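Side-chain contacts in paenibacillus xanthan lyase (Paenibacillus, PDB 6F2P), which cleaves the polysaccharide xanthan by a lyase reaction, as a large multidomain enzyme of polysaccharide lyase family 8: residues 132-135 and 136-140; 143-147 and 148-152; 269-273 and 274-278; 281-284 and 285-289; 776-779 and 780-784. One frame throughout, in Å; residues are numbered along the deposited sequence.

How the contacts relate
Contacts 1 to 4 all belong to the N-terminal alpha-helical region, while contact 5 lies far along the chain, its centre about 54 Å from that of contact 1. Contacts 1 and 2 sit on the successive helices 123-141 and 147-160; their centres are about 12 Å apart and Val138 CG1 meets Leu145 CD1 at 4.3 Å. Contacts 3 and 4 follow each other from the hairpin 271-276 into the next loop, where Asp278 O packs on Ile285 CG2 and Asp278 forms a salt bridge with Arg281. Contacts 1 and 4 do not touch, their centres being about 28 Å apart. A calcium ion lies about 6 Å from the Asn275 side chain; another is bound directly in contact 5.

Contact 1: residues 132-135 and 136-140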
loop_
_atom_site.group_PDB
_atom_site.type_symbol
_atom_site.label_atom_id
_atom_site.label_comp_id
_atom_site.label_asym_id
_atom_site.label_seq_id
_atom_site.Cartn_x
_atom_site.Cartn_y
_atom_site.Cartn_z
ATOM N N MET A 132 24.786 -28.672 -0.183
ATOM C CA MET A 132 25.035 -27.626 0.802
ATOM C C MET A 132 25.780 -28.185 2.002
ATOM O O MET A 132 26.729 -27.582 2.493
ATOM C CB MET A 132 23.710 -27.030 1.273
ATOM C CG MET A 132 23.808 -25.653 1.862
ATOM S SD MET A 132 22.965 -24.456 0.813
ATOM C CE MET A 132 23.081 -23.012 1.858
ATOM N N ALA A 133 25.332 -29.342 2.478
ATOM C CA ALA A 133 25.932 -29.953 3.652
ATOM C C ALA A 133 27.253 -30.626 3.280
ATOM O O ALA A 133 28.216 -30.601 4.050
ATOM C CB ALA A 133 24.961 -30.944 4.286
ATOM N N LEU A 134 27.295 -31.221 2.090
ATOM C CA LEU A 134 28.527 -31.810 1.581
ATOM C C LEU A 134 29.606 -30.740 1.381
ATOM O O LEU A 134 30.766 -30.960 1.737
ATOM C CB LEU A 134 28.263 -32.587 0.288
ATOM C CG LEU A 134 29.439 -33.338 -0.339
ATOM C CD1 LEU A 134 30.214 -34.113 0.700
ATOM C CD2 LEU A 134 28.956 -34.268 -1.445
ATOM N N ASN A 135 29.223 -29.586 0.831
ATOM C CA ASN A 135 30.143 -28.457 0.700
ATOM C C ASN A 135 30.762 -28.084 2.036
ATOM O O ASN A 135 31.960 -27.834 2.143
ATOM C CB ASN A 135 29.433 -27.225 0.144
ATOM C CG ASN A 135 29.416 -27.196 -1.358
ATOM O OD1 ASN A 135 30.266 -27.810 -2.007
ATOM N ND2 ASN A 135 28.442 -26.477 -1.932
ATOM N N ASP A 136 29.927 -28.044 3.064
ATOM C CA ASP A 136 30.386 -27.625 4.374
ATOM C C ASP A 136 31.345 -28.642 4.986
ATOM O O ASP A 136 32.385 -28.268 5.528
ATOM C CB ASP A 136 29.195 -27.349 5.290
ATOM C CG ASP A 136 28.394 -26.137 4.846
ATOM O OD1 ASP A 136 28.794 -25.489 3.850
ATOM O OD2 ASP A 136 27.379 -25.824 5.500
ATOM N N ILE A 137 30.998 -29.923 4.886
ATOM C CA ILE A 137 31.871 -30.987 5.346
ATOM C C ILE A 137 33.234 -30.866 4.688
ATOM O O ILE A 137 34.256 -30.781 5.375
ATOM C CB ILE A 137 31.295 -32.370 5.028
ATOM C CG1 ILE A 137 30.004 -32.589 5.813
ATOM C CG2 ILE A 137 32.321 -33.472 5.348
ATOM C CD1 ILE A 137 29.182 -33.739 5.300
ATOM N N VAL A 138 33.238 -30.842 3.359
ATOM C CA VAL A 138 34.474 -30.728 2.600
ATOM C C VAL A 138 35.271 -29.482 2.989
ATOM O O VAL A 138 36.499 -29.511 3.016
ATOM C CB VAL A 138 34.202 -30.741 1.090
ATOM C CG1 VAL A 138 35.481 -30.469 0.307
ATOM C CG2 VAL A 138 33.599 -32.085 0.682
ATOM N N ALA A 139 34.585 -28.394 3.312
ATOM C CA ALA A 139 35.291 -27.184 3.718
ATOM C C ALA A 139 36.093 -27.440 4.992
ATOM O O ALA A 139 37.272 -27.093 5.081
ATOM C CB ALA A 139 34.317 -26.024 3.906
ATOM N N LEU A 140 35.454 -28.075 5.966
ATOM C CA LEU A 140 36.100 -28.362 7.237
ATOM C C LEU A 140 37.212 -29.402 7.103
ATOM O O LEU A 140 38.256 -29.288 7.738
ATOM C CB LEU A 140 35.064 -28.857 8.247
ATOM C CG LEU A 140 33.928 -27.898 8.590
ATOM C CD1 LEU A 140 32.905 -28.583 9.472
ATOM C CD2 LEU A 140 34.470 -26.644 9.271
#
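Leu134 and Val138 stand one helical turn apart, and their methyl groups carry the apolar part of the contact, CD1 of the leucine to CG2 of the valine at 3.9 Å. The leucine sends CG away from its own backbone N (chi1 -177°), which places the branch beside its carbonyl and brings CD1 forward, in the direction of the next turn. Val138 answers with its CG2 methyl. The two side chains cross obliquely and meet through single branches. Ile137 likewise leans back along the helix, and its CD1 comes to 3.5 Å from Ala133 O. These branched aliphatic residues suit a buried helix face because their methyls pack on residues of neighbouring helices: Ile137 on Leu77 of helix 68-85, Val138 on Tyr153 and Met154 of helix 147-160.

The stretch belongs to helix 123-141 of the alpha-helical domain, which in family 8 lyases is an incomplete alpha/alpha toroid. Its regular i to i+4 bonding includes Val138 N to Leu134 O at 3.0 Å, nearly straight at 174°. Asn135 is buried yet polar, and its ND2 donates to Val177 O of helix 168-184.

On another flank Asp136 folds its carboxylate back beside its own N (chi1 -67°). OD1 lies 3.2 Å from Met132 O, but both are acceptors; the hydrogen-bonding partner of OD1 is Tyr13 OH, which ties this helix to helix 4-18.

Contact 2: residues 143-147 and 148-152; sequences TELTA and TQISN
Thr146 and Gln149 exchange hydrogen bonds across the first turn of helix 147-160 and form a capping box. The threonine is the N-cap: with chi1 at 72° its OG1 lies between its own N and carbonyl carbon, from where it accepts from Gln149 N at 2.8 Å. In return Gln149 runs extended alongside the cap, and its OE1 accepts from Thr146 N, also at 2.8 Å and almost straight at 171°. A weak bond from Thr146 OG1 to the same OE1 completes the exchange. Glutamine fits because the two polar atoms of its amide do different work: while OE1 closes the box, NE2 donates to Asp106 OD2 on helix 95-111.

The tightly packed part is the apolar pair formed by Leu145 and Ile150. Leu145, the residue before the N-cap, lays CB against Ile150 CG1 at 3.8 Å; this pairing across the cap is a hydrophobic staple. Ile150 is buried, and Leu145 also leans on Ile102 of helix 95-111. By contrast, Ala147, Thr148 and Ser151 turn to the solvent side, where the link is mostly backbone, as in Ser151 N to Ala147 O at 2.8 Å. Small and hydroxyl-bearing residues are at ease there.

Backbone N-H groups in a first helical turn lack carbonyl partners from a preceding turn. Here the threonine hydroxyl oxygen serves as the acceptor for Gln149 N, and the amide oxygen holds the entering chain, both without requiring a charged side chain.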
loop_
_atom_site.group_PDB
_atom_site.type_symbol
_atom_site.label_atom_id
_atom_site.label_comp_id
_atom_site.label_asym_id
_atom_site.label_seq_id
_atom_site.Cartn_x
_atom_site.Cartn_y
_atom_site.Cartn_z
ATOM N N THR A 143 41.873 -30.388 4.276
ATOM C CA THR A 143 43.270 -30.764 4.454
ATOM C C THR A 143 43.463 -32.242 4.826
ATOM O O THR A 143 44.582 -32.766 4.765
ATOM C CB THR A 143 43.917 -29.901 5.538
ATOM O OG1 THR A 143 43.199 -30.074 6.764
ATOM C CG2 THR A 143 43.867 -28.445 5.143
ATOM N N GLU A 144 42.378 -32.904 5.216
ATOM C CA GLU A 144 42.443 -34.302 5.606
ATOM C C GLU A 144 41.999 -35.205 4.472
ATOM O O GLU A 144 41.916 -36.421 4.639
ATOM C CB GLU A 144 41.558 -34.549 6.826
ATOM C CG GLU A 144 41.869 -33.633 7.995
ATOM C CD GLU A 144 43.162 -34.001 8.687
ATOM O OE1 GLU A 144 43.653 -35.139 8.490
ATOM O OE2 GLU A 144 43.691 -33.151 9.434
ATOM N N LEU A 145 41.705 -34.606 3.322
ATOM C CA LEU A 145 41.178 -35.349 2.181
ATOM C C LEU A 145 42.196 -35.464 1.054
ATOM O O LEU A 145 43.063 -34.616 0.910
ATOM C CB LEU A 145 39.916 -34.667 1.659
ATOM C CG LEU A 145 38.734 -34.581 2.626
ATOM C CD1 LEU A 145 37.642 -33.705 2.030
ATOM C CD2 LEU A 145 38.182 -35.962 2.920
ATOM N N THR A 146 42.090 -36.513 0.249
ATOM C CA THR A 146 42.907 -36.610 -0.951
ATOM C C THR A 146 42.286 -35.777 -2.065
ATOM O O THR A 146 41.127 -35.366 -1.979
ATOM C CB THR A 146 42.999 -38.047 -1.456
ATOM O OG1 THR A 146 41.738 -38.425 -2.033
ATOM C CG2 THR A 146 43.369 -38.990 -0.318
ATOM N N ALA A 147 43.058 -35.536 -3.118
ATOM C CA ALA A 147 42.554 -34.810 -4.274
ATOM C C ALA A 147 41.468 -35.633 -4.923
ATOM O O ALA A 147 40.505 -35.095 -5.468
ATOM C CB ALA A 147 43.667 -34.554 -5.261
ATOM N N THR A 148 41.628 -36.949 -4.857
ATOM C CA THR A 148 40.700 -37.846 -5.519
ATOM C C THR A 148 39.360 -37.825 -4.790
ATOM O O THR A 148 38.296 -37.834 -5.414
ATOM C CB THR A 148 41.288 -39.263 -5.607
ATOM O OG1 THR A 148 42.549 -39.199 -6.282
ATOM C CG2 THR A 148 40.364 -40.192 -6.372
ATOM N N GLN A 149 39.417 -37.771 -3.463
ATOM C CA GLN A 149 38.205 -37.652 -2.662
ATOM C C GLN A 149 37.478 -36.329 -2.937
ATOM O O GLN A 149 36.264 -36.304 -3.164
ATOM C CB GLN A 149 38.534 -37.791 -1.174
ATOM C CG GLN A 149 38.913 -39.204 -0.767
ATOM C CD GLN A 149 39.456 -39.279 0.647
ATOM O OE1 GLN A 149 40.211 -38.406 1.087
ATOM N NE2 GLN A 149 39.064 -40.323 1.372
ATOM N N ILE A 150 38.228 -35.233 -2.924
ATOM C CA ILE A 150 37.654 -33.918 -3.176
ATOM C C ILE A 150 37.043 -33.844 -4.578
ATOM O O ILE A 150 35.943 -33.311 -4.768
ATOM C CB ILE A 150 38.701 -32.816 -2.983
ATOM C CG1 ILE A 150 39.071 -32.718 -1.502
ATOM C CG2 ILE A 150 38.173 -31.481 -3.486
ATOM C CD1 ILE A 150 40.290 -31.863 -1.225
ATOM N N SER A 151 37.755 -34.402 -5.548
ATOM C CA SER A 151 37.257 -34.495 -6.911
ATOM C C SER A 151 35.924 -35.240 -6.996
ATOM O O SER A 151 34.984 -34.770 -7.636
ATOM C CB SER A 151 38.281 -35.196 -7.793
ATOM O OG SER A 151 37.621 -35.948 -8.794
ATOM N N ASN A 152 35.854 -36.407 -6.359
ATOM C CA ASN A 152 34.640 -37.220 -6.359
ATOM C C ASN A 152 33.450 -36.487 -5.758
ATOM O O ASN A 152 32.380 -36.425 -6.369
ATOM C CB ASN A 152 34.851 -38.538 -5.601
ATOM C CG ASN A 152 35.695 -39.541 -6.377
ATOM O OD1 ASN A 152 35.664 -39.590 -7.605
ATOM N ND2 ASN A 152 36.446 -40.352 -5.652
#

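Contact 3: residues 269-273 and 274-278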
loop_
_atom_site.group_PDB
_atom_site.type_symbol
_atom_site.label_atom_id
_atom_site.label_comp_id
_atom_site.label_asym_id
_atom_site.label_seq_id
_atom_site.Cartn_x
_atom_site.Cartn_y
_atom_site.Cartn_z
ATOM N N PRO A 269 12.419 -1.846 10.748
ATOM C CA PRO A 269 11.119 -1.483 11.329
ATOM C C PRO A 269 10.365 -2.690 11.893
ATOM O O PRO A 269 9.433 -2.528 12.685
ATOM C CB PRO A 269 10.340 -0.892 10.141
ATOM C CG PRO A 269 11.356 -0.623 9.085
ATOM C CD PRO A 269 12.461 -1.616 9.294
ATOM N N PHE A 270 10.762 -3.890 11.485
ATOM C CA PHE A 270 10.033 -5.086 11.881
ATOM C C PHE A 270 10.699 -5.850 13.002
ATOM O O PHE A 270 10.224 -6.920 13.392
ATOM C CB PHE A 270 9.793 -6.010 10.686
ATOM C CG PHE A 270 8.884 -5.425 9.654
ATOM C CD1 PHE A 270 7.546 -5.208 9.939
ATOM C CD2 PHE A 270 9.367 -5.079 8.403
ATOM C CE1 PHE A 270 6.704 -4.663 8.990
ATOM C CE2 PHE A 270 8.534 -4.541 7.455
ATOM C CZ PHE A 270 7.199 -4.333 7.748
ATOM N N ILE A 271 11.798 -5.315 13.523
ATOM C CA ILE A 271 12.398 -5.911 14.708
ATOM C C ILE A 271 12.115 -5.036 15.899
ATOM O O ILE A 271 12.652 -3.929 16.010
ATOM C CB ILE A 271 13.914 -6.114 14.583
ATOM C CG1 ILE A 271 14.214 -7.143 13.500
ATOM C CG2 ILE A 271 14.510 -6.580 15.922
ATOM C CD1 ILE A 271 15.671 -7.275 13.212
ATOM N N TYR A 272 11.245 -5.519 16.777
ATOM C CA TYR A 272 10.972 -4.786 17.991
ATOM C C TYR A 272 11.675 -5.458 19.150
ATOM O O TYR A 272 11.278 -6.536 19.582
ATOM C CB TYR A 272 9.472 -4.660 18.255
ATOM C CG TYR A 272 9.182 -3.566 19.245
ATOM C CD1 TYR A 272 9.127 -2.236 18.840
ATOM C CD2 TYR A 272 9.011 -3.850 20.592
ATOM C CE1 TYR A 272 8.883 -1.228 19.741
ATOM C CE2 TYR A 272 8.763 -2.845 21.508
ATOM C CZ TYR A 272 8.703 -1.536 21.078
ATOM O OH TYR A 272 8.458 -0.534 21.990
ATOM N N LYS A 273 12.740 -4.823 19.626
ATOM C CA LYS A 273 13.492 -5.316 20.774
ATOM C C LYS A 273 13.782 -6.821 20.719
ATOM O O LYS A 273 13.601 -7.543 21.701
ATOM C CB LYS A 273 12.774 -4.929 22.066
ATOM C CG LYS A 273 12.616 -3.421 22.217
ATOM C CD LYS A 273 11.911 -3.061 23.509
ATOM C CE LYS A 273 11.884 -1.561 23.705
ATOM N NZ LYS A 273 11.318 -1.194 25.035
ATOM N N GLY A 274 14.212 -7.284 19.550
ATOM C CA GLY A 274 14.635 -8.662 19.384
ATOM C C GLY A 274 13.557 -9.572 18.839
ATOM O O GLY A 274 13.777 -10.771 18.662
ATOM N N ASN A 275 12.387 -9.001 18.582
ATOM C CA ASN A 275 11.252 -9.749 18.064
ATOM C C ASN A 275 10.951 -9.375 16.621
ATOM O O ASN A 275 10.626 -8.228 16.325
ATOM C CB ASN A 275 10.021 -9.480 18.928
ATOM C CG ASN A 275 10.191 -9.967 20.344
ATOM O OD1 ASN A 275 10.692 -11.068 20.576
ATOM N ND2 ASN A 275 9.783 -9.153 21.303
ATOM N N LEU A 276 11.064 -10.340 15.718
ATOM C CA LEU A 276 10.693 -10.108 14.334
ATOM C C LEU A 276 9.189 -10.215 14.274
ATOM O O LEU A 276 8.639 -11.247 14.636
ATOM C CB LEU A 276 11.338 -11.154 13.432
ATOM C CG LEU A 276 11.145 -10.996 11.923
ATOM C CD1 LEU A 276 11.577 -9.624 11.462
ATOM C CD2 LEU A 276 11.927 -12.080 11.182
ATOM N N MET A 277 8.521 -9.151 13.843
ATOM C CA MET A 277 7.056 -9.095 13.883
ATOM C C MET A 277 6.384 -10.217 13.096
ATOM O O MET A 277 6.659 -10.412 11.912
ATOM C CB MET A 277 6.553 -7.737 13.391
ATOM C CG MET A 277 6.961 -6.587 14.282
ATOM S SD MET A 277 6.259 -5.021 13.750
ATOM C CE MET A 277 6.993 -3.945 14.970
ATOM N N ASP A 278 5.495 -10.942 13.766
ATOM C CA ASP A 278 4.841 -12.111 13.180
ATOM C C ASP A 278 4.007 -11.806 11.936
ATOM O O ASP A 278 3.783 -12.685 11.101
ATOM C CB ASP A 278 3.958 -12.788 14.224
ATOM C CG ASP A 278 4.760 -13.468 15.311
ATOM O OD1 ASP A 278 5.881 -13.937 15.019
ATOM O OD2 ASP A 278 4.268 -13.531 16.456
HETATM O O HOH W 1 13.069 -10.361 22.051
#
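Met277 and Phe270 both start with CG turned beside their own backbone N, at chi1 -65° and -66°, and the methionine then runs fully extended. This extended chain crosses the phenylalanine at about a right angle and brings SD to the ring's edge, 4.0 Å from CD1. This is an edge-on Met-aromatic contact, with the sulfur near the ring plane. The motif is a tight beta hairpin, strands 271-272 and 275-276 joined by a type I' turn from Tyr272 to Asn275. Both central residues of such a turn have positive phi. Glycine suits the second of them, Gly274 at phi 96°, because it has no CB to press on the preceding carbonyl.

Tyr272 and Asn275 are the hydrogen-bonded pair: Tyr272 N donates to Asn275 O at 2.8 Å, and Asn275 N returns a bond to Tyr272 O. Beyond the strands, Met277 N reaches Phe270 O at 2.8 Å. Ile271 and Leu276 form the non-hydrogen-bonded pair and share a face, where Ile271 CG1 meets Leu276 CD1 at 4.2 Å. On the other face, the methionine CE touches Tyr272 CB.

The hairpin is buried between helix 292-307, where Ile271 rests on Val299, and strand 372-377, where Phe270 and Met277 both touch Val374. Asn275 uses ND2 to donate to Leu419 O. At the turn, water 1 donates to Lys273 O at 2.9 Å and, more weakly, to Asn275 OD1.

Contact 4: residues 281-284 and 285-289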
loop_
_atom_site.group_PDB
_atom_site.type_symbol
_atom_site.label_atom_id
_atom_site.label_comp_id
_atom_site.label_asym_id
_atom_site.label_seq_id
_atom_site.Cartn_x
_atom_site.Cartn_y
_atom_site.Cartn_z
ATOM N N ARG A 281 5.758 -12.707 8.831
ATOM C CA ARG A 281 6.408 -14.011 8.799
ATOM C C ARG A 281 5.552 -15.088 8.135
ATOM O O ARG A 281 5.922 -16.269 8.122
ATOM C CB ARG A 281 6.854 -14.443 10.198
ATOM C CG ARG A 281 7.824 -13.477 10.841
ATOM C CD ARG A 281 8.540 -14.073 12.040
ATOM N NE ARG A 281 7.635 -14.682 13.011
ATOM C CZ ARG A 281 7.575 -15.991 13.264
ATOM N NH1 ARG A 281 8.369 -16.830 12.616
ATOM N NH2 ARG A 281 6.723 -16.466 14.166
ATOM N N GLY A 282 4.430 -14.671 7.557
ATOM C CA GLY A 282 3.546 -15.584 6.853
ATOM C C GLY A 282 3.241 -16.850 7.628
ATOM O O GLY A 282 2.952 -16.802 8.834
ATOM N N ARG A 283 3.338 -17.992 6.949
ATOM C CA ARG A 283 2.956 -19.264 7.562
ATOM C C ARG A 283 3.888 -19.688 8.691
ATOM O O ARG A 283 3.578 -20.611 9.445
ATOM C CB ARG A 283 2.848 -20.374 6.517
ATOM C CG ARG A 283 4.167 -20.943 6.028
ATOM C CD ARG A 283 3.901 -21.959 4.923
ATOM N NE ARG A 283 5.110 -22.686 4.564
ATOM C CZ ARG A 283 5.903 -22.370 3.545
ATOM N NH1 ARG A 283 5.607 -21.340 2.766
ATOM N NH2 ARG A 283 6.993 -23.090 3.300
ATOM N N GLU A 284 5.014 -18.999 8.831
ATOM C CA GLU A 284 6.016 -19.396 9.810
ATOM C C GLU A 284 5.663 -19.093 11.257
ATOM O O GLU A 284 6.396 -19.478 12.168
ATOM C CB GLU A 284 7.367 -18.811 9.444
ATOM C CG GLU A 284 7.783 -19.237 8.061
ATOM C CD GLU A 284 9.222 -18.927 7.789
ATOM O OE1 GLU A 284 9.922 -18.556 8.760
ATOM O OE2 GLU A 284 9.652 -19.056 6.616
ATOM N N ILE A 285 4.529 -18.436 11.480
ATOM C CA ILE A 285 4.102 -18.151 12.843
ATOM C C ILE A 285 3.691 -19.447 13.510
ATOM O O ILE A 285 3.558 -19.501 14.731
ATOM C CB ILE A 285 2.933 -17.144 12.907
ATOM C CG1 ILE A 285 1.713 -17.668 12.140
ATOM C CG2 ILE A 285 3.369 -15.789 12.381
ATOM C CD1 ILE A 285 0.437 -16.860 12.388
ATOM N N SER A 286 3.503 -20.490 12.699
ATOM C CA SER A 286 3.113 -21.807 13.203
ATOM C C SER A 286 4.283 -22.738 13.497
ATOM O O SER A 286 4.074 -23.919 13.721
ATOM C CB SER A 286 2.161 -22.503 12.231
ATOM O OG SER A 286 2.830 -22.879 11.042
ATOM N N ARG A 287 5.508 -22.224 13.495
ATOM C CA ARG A 287 6.674 -23.055 13.814
ATOM C C ARG A 287 7.142 -22.812 15.242
ATOM O O ARG A 287 7.604 -21.719 15.575
ATOM C CB ARG A 287 7.810 -22.817 12.811
ATOM C CG ARG A 287 7.465 -23.323 11.433
ATOM C CD ARG A 287 8.467 -22.920 10.375
ATOM N NE ARG A 287 8.010 -23.381 9.064
ATOM C CZ ARG A 287 8.477 -22.941 7.898
ATOM N NH1 ARG A 287 9.433 -22.022 7.863
ATOM N NH2 ARG A 287 7.982 -23.422 6.764
ATOM N N HIS A 288 7.020 -23.835 16.085
ATOM C CA HIS A 288 7.319 -23.679 17.508
ATOM C C HIS A 288 8.767 -23.307 17.765
ATOM O O HIS A 288 9.068 -22.586 18.710
ATOM C CB HIS A 288 6.950 -24.934 18.298
ATOM C CG HIS A 288 7.785 -26.132 17.972
ATOM N ND1 HIS A 288 8.902 -26.479 18.700
ATOM C CD2 HIS A 288 7.655 -27.072 17.004
ATOM C CE1 HIS A 288 9.430 -27.577 18.188
ATOM N NE2 HIS A 288 8.695 -27.955 17.158
ATOM N N GLY A 289 9.663 -23.799 16.918
ATOM C CA GLY A 289 11.079 -23.534 17.088
ATOM C C GLY A 289 11.477 -22.224 16.438
ATOM O O GLY A 289 12.647 -21.840 16.446
HETATM O O HOH W 2 5.903 -18.998 15.670
#
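Arg283 O is gripped twice by Ser286. The hydroxyl OG donates from almost straight ahead of the carbonyl at 2.9 Å, while the backbone N approaches from above the carbonyl plane at 3.3 Å. Serine suits the place because its chi1 of 69° turns the short hydroxyl back toward that oxygen; OG is also bonded to Asn401 N. Arg287 N, bonded to Glu284 O, continues the series of i to i+3 bonds that makes this a 3-10-like bend. Gly282, with positive phi, lets the chain enter it.

Beyond the backbone, Glu284 forms a salt bridge to Arg287, OE2 to NH1 at 3.2 Å. The glutamate's CG lies over one face of the guanidinium, and the carboxylate and guanidinium planes are 31° apart. Arg283 and Arg287 draw near each other with guanidinium planes 86° apart, consistent with their sharing Glu400: NE of the first binds OE1, NE of the second OE2. Arg283 NH1 is held by Tyr229 OH and Glu395. Arg281 lies over the bend, with Ile285 N against one face of its guanidinium. In the plane of that group, water 2 accepts from NH2 and donates to Ile285 O and Arg287 O.

This turn occupies the loop between strand 275-276 and helix 292-307. Arg281 NE reaches back to Asp278 beyond the hairpin, and Arg281 NH1 makes a weak bond to Leu290 O just ahead of the helix.

Contact 5: residues 776-779 and 780-784; sequences NALT and DTPVV. With CA (calcium ion), chain D.
This is a metal-bound turn at the protein surface, carrying the chain from strand 775-778, at the edge of a five-stranded sheet, to strand 783-786 of a neighbouring sheet. Thr779 and Asp780 form its polar heart. Thr779 OG1 donates to Asp780 OD1 at 2.9 Å, using the carboxylate's anti lone pair. The same OD1 binds the calcium ion at 2.5 Å; OD2 stays farther off, at 3.2 Å. With chi1 near -77°, Asp780 holds CG beside its own backbone N and swings the carboxylate out to the metal. Aspartate suits this post, being short, charged and an oxygen donor.

Asp805 and Asn801 complete the protein part of the site, so the ion ties this turn to the segment leading into strand 806-813. The two antiparallel sheets form a beta-sandwich-like module, and the strand before the turn carries a classic beta bulge, Asn776 and Ala777 both facing Glu808. Thr779 OG1 accepts from Tyr806 N, a second bond that fixes the hydroxyl. The calcium's charge would probably polarise the Asp780 carboxylate.

Away from the ion, Leu778 points across the bend, and its CD1 rests on Pro782 CD at 3.6 Å. Proline offers a stiff apolar edge there, packed in turn on Leu796.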
loop_
_atom_site.group_PDB
_atom_site.type_symbol
_atom_site.label_atom_id
_atom_site.label_comp_id
_atom_site.label_asym_id
_atom_site.label_seq_id
_atom_site.Cartn_x
_atom_site.Cartn_y
_atom_site.Cartn_z
ATOM N N ASN A 776 -8.513 3.071 -17.840
ATOM C CA ASN A 776 -9.130 2.558 -16.627
ATOM C C ASN A 776 -9.636 1.111 -16.735
ATOM O O ASN A 776 -9.690 0.398 -15.735
ATOM C CB ASN A 776 -10.246 3.501 -16.173
ATOM C CG ASN A 776 -10.960 3.009 -14.927
ATOM O OD1 ASN A 776 -10.361 2.896 -13.850
ATOM N ND2 ASN A 776 -12.260 2.736 -15.062
ATOM N N ALA A 777 -9.999 0.691 -17.948
ATOM C CA ALA A 777 -10.553 -0.645 -18.199
ATOM C C ALA A 777 -10.563 -0.935 -19.699
ATOM O O ALA A 777 -10.714 -0.025 -20.508
ATOM C CB ALA A 777 -11.958 -0.757 -17.634
ATOM N N LEU A 778 -10.407 -2.202 -20.071
ATOM C CA LEU A 778 -10.345 -2.584 -21.485
ATOM C C LEU A 778 -10.492 -4.092 -21.694
ATOM O O LEU A 778 -10.304 -4.881 -20.766
ATOM C CB LEU A 778 -9.042 -2.097 -22.128
ATOM C CG LEU A 778 -7.754 -2.853 -21.791
ATOM C CD1 LEU A 778 -6.655 -2.476 -22.764
ATOM C CD2 LEU A 778 -7.305 -2.576 -20.369
ATOM N N THR A 779 -10.841 -4.477 -22.920
ATOM C CA THR A 779 -10.987 -5.880 -23.289
ATOM C C THR A 779 -9.887 -6.279 -24.254
ATOM O O THR A 779 -9.510 -7.453 -24.353
ATOM C CB THR A 779 -12.311 -6.134 -24.014
ATOM O OG1 THR A 779 -12.307 -5.446 -25.271
ATOM C CG2 THR A 779 -13.462 -5.661 -23.178
ATOM N N ASP A 780 -9.405 -5.288 -24.990
ATOM C CA ASP A 780 -8.376 -5.479 -25.996
ATOM C C ASP A 780 -7.310 -4.402 -25.855
ATOM O O ASP A 780 -7.629 -3.225 -25.664
ATOM C CB ASP A 780 -8.998 -5.428 -27.391
ATOM C CG ASP A 780 -9.735 -6.701 -27.744
ATOM O OD1 ASP A 780 -10.902 -6.840 -27.322
ATOM O OD2 ASP A 780 -9.135 -7.557 -28.439
ATOM N N THR A 781 -6.046 -4.800 -25.949
ATOM C CA THR A 781 -4.951 -3.842 -25.821
ATOM C C THR A 781 -4.768 -2.983 -27.072
ATOM O O THR A 781 -4.576 -3.500 -28.170
ATOM C CB THR A 781 -3.629 -4.543 -25.497
ATOM O OG1 THR A 781 -3.757 -5.236 -24.254
ATOM C CG2 THR A 781 -2.500 -3.532 -25.390
ATOM N N PRO A 782 -4.827 -1.657 -26.904
ATOM C CA PRO A 782 -4.579 -0.744 -28.023
ATOM C C PRO A 782 -3.088 -0.470 -28.194
ATOM O O PRO A 782 -2.313 -0.645 -27.251
ATOM C CB PRO A 782 -5.298 0.528 -27.581
ATOM C CG PRO A 782 -5.156 0.515 -26.099
ATOM C CD PRO A 782 -5.211 -0.933 -25.679
ATOM N N VAL A 783 -2.693 -0.051 -29.393
ATOM C CA VAL A 783 -1.306 0.306 -29.667
ATOM C C VAL A 783 -1.257 1.718 -30.257
ATOM O O VAL A 783 -2.133 2.099 -31.038
ATOM C CB VAL A 783 -0.663 -0.681 -30.666
ATOM C CG1 VAL A 783 0.801 -0.335 -30.904
ATOM C CG2 VAL A 783 -0.814 -2.106 -30.177
ATOM N N VAL A 784 -0.240 2.488 -29.877
ATOM C CA VAL A 784 -0.036 3.823 -30.429
ATOM C C VAL A 784 0.796 3.762 -31.710
ATOM O O VAL A 784 1.860 3.146 -31.740
ATOM C CB VAL A 784 0.677 4.744 -29.417
ATOM C CG1 VAL A 784 1.030 6.070 -30.055
ATOM C CG2 VAL A 784 -0.182 4.950 -28.182
HETATM CA CA CA D . -11.839 -9.062 -27.845
#